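Local atomic coordinates of tubulin-specific chaperone A (Saccharomyces cerevisiae, PDB entry 1QSD), a protein that binds beta-tubulin as a post-chaperonin cofactor and takes part in an early step of the tubulin folding pathway. Residues K36-K41 against Y46-Q51; E74-F79 against S94-A99. All coordinates share one frame; numbering follows the deposited sequence.

Interaction 1 of 2, residues K36-K41 against Y46-Q51; sequences KLKEDK and YDLKKQ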
ATOM      1  N   LYS A  36      14.887  14.589  -3.924  1.00 32.58           N
ATOM      2  CA  LYS A  36      15.172  15.897  -3.357  1.00 31.14           C
ATOM      3  C   LYS A  36      16.183  15.846  -2.227  1.00 29.97           C
ATOM      4  O   LYS A  36      17.066  16.695  -2.157  1.00 30.84           O
ATOM      5  CB  LYS A  36      13.895  16.585  -2.891  1.00 35.11           C
ATOM      6  CG  LYS A  36      13.230  17.377  -3.994  1.00 42.73           C
ATOM      7  CD  LYS A  36      12.098  18.231  -3.470  1.00 49.43           C
ATOM      8  CE  LYS A  36      11.576  19.185  -4.535  1.00 52.10           C
ATOM      9  NZ  LYS A  36      10.343  19.889  -4.057  1.00 55.09           N
ATOM     10  N   LEU A  37      16.074  14.865  -1.341  1.00 26.76           N
ATOM     11  CA  LEU A  37      17.043  14.748  -0.249  1.00 24.00           C
ATOM     12  C   LEU A  37      18.415  14.280  -0.738  1.00 24.28           C
ATOM     13  O   LEU A  37      19.440  14.554  -0.107  1.00 23.95           O
ATOM     14  CB  LEU A  37      16.567  13.758   0.803  1.00 20.45           C
ATOM     15  CG  LEU A  37      15.325  14.142   1.572  1.00 19.67           C
ATOM     16  CD1 LEU A  37      15.020  13.073   2.591  1.00 20.58           C
ATOM     17  CD2 LEU A  37      15.563  15.461   2.229  1.00 20.57           C
ATOM     18  N   LYS A  38      18.427  13.497  -1.811  1.00 25.15           N
ATOM     19  CA  LYS A  38      19.674  12.979  -2.362  1.00 26.14           C
ATOM     20  C   LYS A  38      20.503  14.051  -3.085  1.00 24.94           C
ATOM     21  O   LYS A  38      21.723  14.009  -3.056  1.00 23.78           O
ATOM     22  CB  LYS A  38      19.382  11.802  -3.276  1.00 26.97           C
ATOM     23  CG  LYS A  38      20.456  10.776  -3.262  1.00 30.49           C
ATOM     24  CD  LYS A  38      19.886   9.469  -3.741  1.00 36.62           C
ATOM     25  CE  LYS A  38      20.984   8.430  -3.899  1.00 44.67           C
ATOM     26  NZ  LYS A  38      20.422   7.073  -4.193  1.00 46.09           N
ATOM     27  N   GLU A  39      19.837  15.006  -3.721  1.00 23.50           N
ATOM     28  CA  GLU A  39      20.517  16.098  -4.417  1.00 27.47           C
ATOM     29  C   GLU A  39      21.146  17.090  -3.426  1.00 26.43           C
ATOM     30  O   GLU A  39      22.239  17.607  -3.646  1.00 27.99           O
ATOM     31  CB  GLU A  39      19.539  16.818  -5.344  1.00 29.46           C
ATOM     32  CG  GLU A  39      19.001  15.928  -6.465  1.00 40.61           C
ATOM     33  CD  GLU A  39      18.024  16.661  -7.375  1.00 46.86           C
ATOM     34  OE1 GLU A  39      16.960  16.081  -7.702  1.00 52.08           O
ATOM     35  OE2 GLU A  39      18.324  17.818  -7.763  1.00 50.26           O
ATOM     36  N   ASP A  40      20.458  17.332  -2.319  1.00 23.87           N
ATOM     37  CA  ASP A  40      20.940  18.234  -1.295  1.00 18.53           C
ATOM     38  C   ASP A  40      22.065  17.550  -0.488  1.00 17.54           C
ATOM     39  O   ASP A  40      21.842  16.691   0.360  1.00 12.89           O
ATOM     40  CB  ASP A  40      19.771  18.660  -0.395  1.00 19.41           C
ATOM     41  CG  ASP A  40      20.121  19.802   0.518  1.00 20.54           C
ATOM     42  OD1 ASP A  40      19.207  20.478   1.025  1.00 27.58           O
ATOM     43  OD2 ASP A  40      21.318  20.049   0.726  1.00 23.11           O
ATOM     44  N   LYS A  41      23.292  17.954  -0.737  1.00 17.30           N
ATOM     45  CA  LYS A  41      24.413  17.372  -0.024  1.00 17.03           C
ATOM     46  C   LYS A  41      24.523  17.845   1.423  1.00 17.42           C
ATOM     47  O   LYS A  41      25.354  17.345   2.165  1.00 17.91           O
ATOM     48  CB  LYS A  41      25.734  17.634  -0.762  1.00 20.50           C
ATOM     49  CG  LYS A  41      26.065  16.602  -1.805  1.00 25.77           C
ATOM     50  CD  LYS A  41      24.996  16.567  -2.856  1.00 32.14           C
ATOM     51  CE  LYS A  41      25.200  15.396  -3.794  1.00 37.68           C
ATOM     52  NZ  LYS A  41      24.185  15.441  -4.894  1.00 42.67           N
ATOM     53  N   TYR A  46      21.808   9.853   7.706  1.00 17.30           N
ATOM     54  CA  TYR A  46      20.775   9.134   8.403  1.00 15.66           C
ATOM     55  C   TYR A  46      19.362   9.594   7.985  1.00 12.55           C
ATOM     56  O   TYR A  46      18.472   8.778   7.813  1.00 12.40           O
ATOM     57  CB  TYR A  46      20.994   9.256   9.917  1.00 17.13           C
ATOM     58  CG  TYR A  46      19.952   8.536  10.730  1.00 18.81           C
ATOM     59  CD1 TYR A  46      19.776   7.154  10.604  1.00 20.03           C
ATOM     60  CD2 TYR A  46      19.070   9.250  11.552  1.00 19.28           C
ATOM     61  CE1 TYR A  46      18.742   6.503  11.264  1.00 19.94           C
ATOM     62  CE2 TYR A  46      18.041   8.617  12.213  1.00 17.46           C
ATOM     63  CZ  TYR A  46      17.876   7.253  12.067  1.00 20.97           C
ATOM     64  OH  TYR A  46      16.842   6.650  12.728  1.00 22.36           O
ATOM     65  N   ASP A  47      19.147  10.876   7.762  1.00 14.05           N
ATOM     66  CA  ASP A  47      17.809  11.300   7.354  1.00 17.98           C
ATOM     67  C   ASP A  47      17.491  10.793   5.958  1.00 20.61           C
ATOM     68  O   ASP A  47      16.348  10.444   5.660  1.00 20.96           O
ATOM     69  CB  ASP A  47      17.661  12.815   7.396  1.00 17.77           C
ATOM     70  CG  ASP A  47      17.682  13.358   8.809  1.00 19.46           C
ATOM     71  OD1 ASP A  47      18.332  14.409   9.048  1.00 21.48           O
ATOM     72  OD2 ASP A  47      17.051  12.736   9.680  1.00 16.32           O
ATOM     73  N   LEU A  48      18.493  10.798   5.084  1.00 19.60           N
ATOM     74  CA  LEU A  48      18.286  10.305   3.729  1.00 20.37           C
ATOM     75  C   LEU A  48      17.980   8.797   3.827  1.00 18.62           C
ATOM     76  O   LEU A  48      17.023   8.299   3.241  1.00 16.60           O
ATOM     77  CB  LEU A  48      19.544  10.552   2.874  1.00 18.72           C
ATOM     78  CG  LEU A  48      19.666   9.790   1.557  1.00 18.46           C
ATOM     79  CD1 LEU A  48      18.592  10.203   0.576  1.00 16.58           C
ATOM     80  CD2 LEU A  48      21.044  10.036   0.988  1.00 22.18           C
ATOM     81  N   LYS A  49      18.779   8.095   4.617  1.00 20.13           N
ATOM     82  CA  LYS A  49      18.635   6.652   4.792  1.00 22.98           C
ATOM     83  C   LYS A  49      17.234   6.247   5.317  1.00 23.62           C
ATOM     84  O   LYS A  49      16.642   5.279   4.836  1.00 23.58           O
ATOM     85  CB  LYS A  49      19.755   6.143   5.691  1.00 21.36           C
ATOM     86  CG  LYS A  49      19.919   4.675   5.724  1.00 29.77           C
ATOM     87  CD  LYS A  49      20.280   4.115   4.383  1.00 36.39           C
ATOM     88  CE  LYS A  49      19.055   3.824   3.522  1.00 41.26           C
ATOM     89  NZ  LYS A  49      19.433   3.302   2.178  1.00 43.87           N
ATOM     90  N   LYS A  50      16.684   7.021   6.253  1.00 24.22           N
ATOM     91  CA  LYS A  50      15.341   6.745   6.780  1.00 23.06           C
ATOM     92  C   LYS A  50      14.354   6.669   5.616  1.00 22.21           C
ATOM     93  O   LYS A  50      13.573   5.734   5.508  1.00 23.61           O
ATOM     94  CB  LYS A  50      14.913   7.845   7.754  1.00 18.64           C
ATOM     95  CG  LYS A  50      15.573   7.737   9.106  1.00 18.96           C
ATOM     96  CD  LYS A  50      15.399   9.018   9.942  1.00 20.40           C
ATOM     97  CE  LYS A  50      13.948   9.293  10.249  1.00 11.96           C
ATOM     98  NZ  LYS A  50      13.791  10.420  11.173  1.00 11.38           N
ATOM     99  N   GLN A  51      14.478   7.614   4.702  1.00 22.59           N
ATOM    100  CA  GLN A  51      13.616   7.701   3.545  1.00 23.78           C
ATOM    101  C   GLN A  51      13.860   6.643   2.498  1.00 24.24           C
ATOM    102  O   GLN A  51      12.919   6.183   1.865  1.00 25.51           O
ATOM    103  CB  GLN A  51      13.749   9.069   2.900  1.00 24.77           C
ATOM    104  CG  GLN A  51      12.426   9.710   2.617  1.00 30.01           C
ATOM    105  CD  GLN A  51      11.810  10.312   3.860  1.00 34.25           C
ATOM    106  OE1 GLN A  51      11.419  11.486   3.865  1.00 35.30           O
ATOM    107  NE2 GLN A  51      11.719   9.523   4.925  1.00 32.31           N
TER
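L37 and L48 meet where helix 5-39 ends and helix 45-81 has just begun, on the two arms of a helical hairpin that a short loop turns back on itself. Their CA atoms lie 6.1 Å apart, and no hydrogen bond joins 36-41 to 46-51, so apolar packing carries the contact.

That packing centres on one methyl group. L48 has CG anti to its backbone N (chi1 164°), and although the CA–CB bond points neither at nor away from the other helix, the branch swings CD1 across to it. There CD1 rests 4.1 Å from CB of L37 and also lies close to the backbone N of K38, with CB of K38 alongside. The methyl thus sits against the base of two successive side chains rather than against their ends.

L37 sets its own CD1 between the carbonyl O of D47 and the side chain of Q51, one turn further along the partner helix. CD1 of L37 stands 4.3 Å from O of D47 and 4.1 Å from OE1 of Q51, the side chains of L37 and Q51 crossing at about a right angle. L37 also packs on I8 of the second subunit, which places this leucine pair next to the dimer interface.

Charged groups frame the apolar patch. K38 reaches along the outer side to a salt bridge with E52, one turn beyond L48, while D47 turns its carboxylate away from L37 to pair with K9 of the second subunit.

Beyond the last helical residue, E39, the chain leaves helical geometry at D40, and K41 folds back over the helix end. Its NZ donates to O of E39 at 3.2 Å, approaching from above the carbonyl plane with a C=O···N angle of 109°.

Interaction 2 of 2, residues E74-F79 against S94-A99; sequences EDLEQF and SAITSA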
ATOM      1  N   GLU A  74      -5.009 -15.488 -15.184  1.00 12.54           N
ATOM      2  CA  GLU A  74      -5.046 -16.843 -15.684  1.00 15.64           C
ATOM      3  C   GLU A  74      -6.300 -17.600 -15.274  1.00 16.35           C
ATOM      4  O   GLU A  74      -6.794 -18.457 -16.012  1.00 17.05           O
ATOM      5  CB  GLU A  74      -3.792 -17.591 -15.255  1.00 16.96           C
ATOM      6  CG  GLU A  74      -2.536 -16.973 -15.842  1.00 26.85           C
ATOM      7  CD  GLU A  74      -1.287 -17.811 -15.650  1.00 28.83           C
ATOM      8  OE1 GLU A  74      -0.397 -17.734 -16.523  1.00 29.06           O
ATOM      9  OE2 GLU A  74      -1.191 -18.543 -14.634  1.00 30.82           O
ATOM     10  N   ASP A  75      -6.805 -17.276 -14.093  1.00 17.03           N
ATOM     11  CA  ASP A  75      -8.009 -17.897 -13.591  1.00 17.89           C
ATOM     12  C   ASP A  75      -9.183 -17.456 -14.457  1.00 15.12           C
ATOM     13  O   ASP A  75      -9.994 -18.286 -14.863  1.00 16.42           O
ATOM     14  CB  ASP A  75      -8.249 -17.486 -12.140  1.00 18.97           C
ATOM     15  CG  ASP A  75      -9.426 -18.224 -11.510  1.00 18.28           C
ATOM     16  OD1 ASP A  75     -10.288 -17.551 -10.907  1.00 18.20           O
ATOM     17  OD2 ASP A  75      -9.495 -19.474 -11.636  1.00 14.84           O
ATOM     18  N   LEU A  76      -9.237 -16.166 -14.766  1.00 11.68           N
ATOM     19  CA  LEU A  76     -10.307 -15.630 -15.592  1.00 14.73           C
ATOM     20  C   LEU A  76     -10.219 -16.176 -17.025  1.00 17.10           C
ATOM     21  O   LEU A  76     -11.232 -16.555 -17.612  1.00 19.49           O
ATOM     22  CB  LEU A  76     -10.292 -14.092 -15.548  1.00 11.52           C
ATOM     23  CG  LEU A  76     -11.370 -13.277 -16.280  1.00 12.43           C
ATOM     24  CD1 LEU A  76     -12.755 -13.841 -16.005  1.00 14.02           C
ATOM     25  CD2 LEU A  76     -11.286 -11.798 -15.886  1.00  8.00           C
ATOM     26  N   GLU A  77      -9.010 -16.223 -17.580  1.00 20.27           N
ATOM     27  CA  GLU A  77      -8.789 -16.743 -18.924  1.00 21.89           C
ATOM     28  C   GLU A  77      -9.229 -18.207 -18.989  1.00 22.95           C
ATOM     29  O   GLU A  77      -9.901 -18.613 -19.927  1.00 22.64           O
ATOM     30  CB  GLU A  77      -7.309 -16.644 -19.305  1.00 24.81           C
ATOM     31  CG  GLU A  77      -6.762 -15.213 -19.422  1.00 32.11           C
ATOM     32  CD  GLU A  77      -5.289 -15.153 -19.880  1.00 34.71           C
ATOM     33  OE1 GLU A  77      -4.397 -15.625 -19.132  1.00 37.55           O
ATOM     34  OE2 GLU A  77      -5.023 -14.621 -20.982  1.00 34.58           O
ATOM     35  N   GLN A  78      -8.839 -19.006 -18.007  1.00 21.61           N
ATOM     36  CA  GLN A  78      -9.234 -20.413 -17.997  1.00 24.56           C
ATOM     37  C   GLN A  78     -10.759 -20.598 -17.876  1.00 22.93           C
ATOM     38  O   GLN A  78     -11.359 -21.436 -18.554  1.00 22.93           O
ATOM     39  CB  GLN A  78      -8.508 -21.158 -16.873  1.00 27.08           C
ATOM     40  CG  GLN A  78      -8.531 -22.682 -17.023  1.00 40.35           C
ATOM     41  CD  GLN A  78      -7.658 -23.252 -18.193  1.00 47.66           C
ATOM     42  OE1 GLN A  78      -7.379 -24.463 -18.228  1.00 51.28           O
ATOM     43  NE2 GLN A  78      -7.219 -22.394 -19.119  1.00 49.30           N
ATOM     44  N   PHE A  79     -11.392 -19.778 -17.043  1.00 21.30           N
ATOM     45  CA  PHE A  79     -12.836 -19.850 -16.852  1.00 17.91           C
ATOM     46  C   PHE A  79     -13.548 -19.586 -18.192  1.00 17.36           C
ATOM     47  O   PHE A  79     -14.453 -20.312 -18.567  1.00 16.82           O
ATOM     48  CB  PHE A  79     -13.244 -18.822 -15.789  1.00 16.09           C
ATOM     49  CG  PHE A  79     -14.733 -18.728 -15.553  1.00 14.18           C
ATOM     50  CD1 PHE A  79     -15.377 -19.617 -14.695  1.00 12.09           C
ATOM     51  CD2 PHE A  79     -15.488 -17.730 -16.170  1.00 15.73           C
ATOM     52  CE1 PHE A  79     -16.759 -19.507 -14.450  1.00 12.22           C
ATOM     53  CE2 PHE A  79     -16.882 -17.617 -15.928  1.00 16.50           C
ATOM     54  CZ  PHE A  79     -17.505 -18.501 -15.071  1.00  8.39           C
ATOM     55  N   SER A  94     -11.887  -7.336 -21.667  1.00 17.66           N
ATOM     56  CA  SER A  94     -11.323  -6.021 -21.458  1.00 20.52           C
ATOM     57  C   SER A  94     -10.470  -6.030 -20.194  1.00 22.36           C
ATOM     58  O   SER A  94      -9.382  -5.443 -20.168  1.00 26.65           O
ATOM     59  CB  SER A  94     -12.454  -5.000 -21.325  1.00 22.35           C
ATOM     60  OG  SER A  94     -11.978  -3.680 -21.459  1.00 30.05           O
ATOM     61  N   ALA A  95     -10.943  -6.706 -19.151  1.00 20.61           N
ATOM     62  CA  ALA A  95     -10.199  -6.778 -17.907  1.00 17.42           C
ATOM     63  C   ALA A  95      -8.892  -7.509 -18.159  1.00 17.43           C
ATOM     64  O   ALA A  95      -7.844  -7.078 -17.676  1.00 17.57           O
ATOM     65  CB  ALA A  95     -11.014  -7.512 -16.852  1.00 20.22           C
ATOM     66  N   ILE A  96      -8.961  -8.608 -18.921  1.00 17.57           N
ATOM     67  CA  ILE A  96      -7.780  -9.455 -19.255  1.00 17.96           C
ATOM     68  C   ILE A  96      -6.693  -8.702 -20.026  1.00 18.03           C
ATOM     69  O   ILE A  96      -5.501  -8.862 -19.762  1.00 19.65           O
ATOM     70  CB  ILE A  96      -8.185 -10.711 -20.074  1.00 15.24           C
ATOM     71  CG1 ILE A  96      -9.022 -11.645 -19.197  1.00 15.14           C
ATOM     72  CG2 ILE A  96      -6.924 -11.440 -20.602  1.00 15.34           C
ATOM     73  CD1 ILE A  96      -9.575 -12.861 -19.904  1.00 13.32           C
ATOM     74  N   THR A  97      -7.133  -7.884 -20.974  1.00 20.25           N
ATOM     75  CA  THR A  97      -6.265  -7.057 -21.796  1.00 21.34           C
ATOM     76  C   THR A  97      -5.535  -6.014 -20.963  1.00 21.03           C
ATOM     77  O   THR A  97      -4.317  -5.889 -21.082  1.00 25.17           O
ATOM     78  CB  THR A  97      -7.072  -6.401 -22.924  1.00 22.81           C
ATOM     79  OG1 THR A  97      -7.486  -7.422 -23.835  1.00 24.26           O
ATOM     80  CG2 THR A  97      -6.238  -5.347 -23.675  1.00 24.10           C
ATOM     81  N   SER A  98      -6.245  -5.311 -20.085  1.00 19.37           N
ATOM     82  CA  SER A  98      -5.601  -4.319 -19.238  1.00 19.68           C
ATOM     83  C   SER A  98      -4.569  -4.949 -18.313  1.00 19.96           C
ATOM     84  O   SER A  98      -3.480  -4.398 -18.102  1.00 21.93           O
ATOM     85  CB  SER A  98      -6.635  -3.575 -18.409  1.00 22.00           C
ATOM     86  OG  SER A  98      -7.423  -2.750 -19.243  1.00 26.93           O
ATOM     87  N   ALA A  99      -4.906  -6.109 -17.764  1.00 19.12           N
ATOM     88  CA  ALA A  99      -3.992  -6.807 -16.872  1.00 21.75           C
ATOM     89  C   ALA A  99      -2.728  -7.236 -17.621  1.00 21.31           C
ATOM     90  O   ALA A  99      -1.619  -7.159 -17.076  1.00 22.35           O
ATOM     91  CB  ALA A  99      -4.682  -8.033 -16.259  1.00 16.35           C
TER
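With chi1 at -67°, I96 has CG1 anti to its carbonyl carbon and CG2 anti to its backbone N; the CG1–CD1 branch lies between L76 and E77, while CG2 turns to E77. L76, whose CG lies anti to the backbone N (chi1 -177°), brings CD2 to 4.0 Å from CG1 of I96, and its CG is 4.1 Å from CD1 of I96. CD2 of L76 also reaches CB of A95 at 4.4 Å, so L76 meets two consecutive residues of the facing helix. E77 crosses I96 obliquely, its CG 3.7 Å from CD1 of I96 and its OE2 3.7 Å from CG2 of I96, the aliphatic stem and one carboxylate oxygen both lying against the isoleucine.

Helices 45-81 and 90-104 run roughly antiparallel here, at 144°, with their local axes 10.2 Å apart. The short third helix of the chain packs in this way onto the long hairpin, and on the inner side L76 also touches L13, and A95 touches K14, of helix 5-39. Cutting I96 back to alanine is likely to open a gap beside L76 and leave the stem of E77 freer to turn. I96 further packs on L80, one turn after L76 on helix 45-81.

Overall arrangement
Helix 45-81 takes part in both contacts, near its start in interaction 1 and near its end in interaction 2. The centres of the two contacts are 41 Å apart, on opposite sides of the chain's centre, and their nearest atoms remain about 27 Å apart. In chain order the 36-41/46-51 contact closes first, joining helices 5-39 and 45-81; the 74-79/94-99 contact follows and fastens helix 90-104 at the far end of the hairpin. In the two-chain assembly these distant ends come together: K50 of one subunit forms a salt bridge with D75 of the other, so the loop end of one hairpin lies beside the far end of its partner.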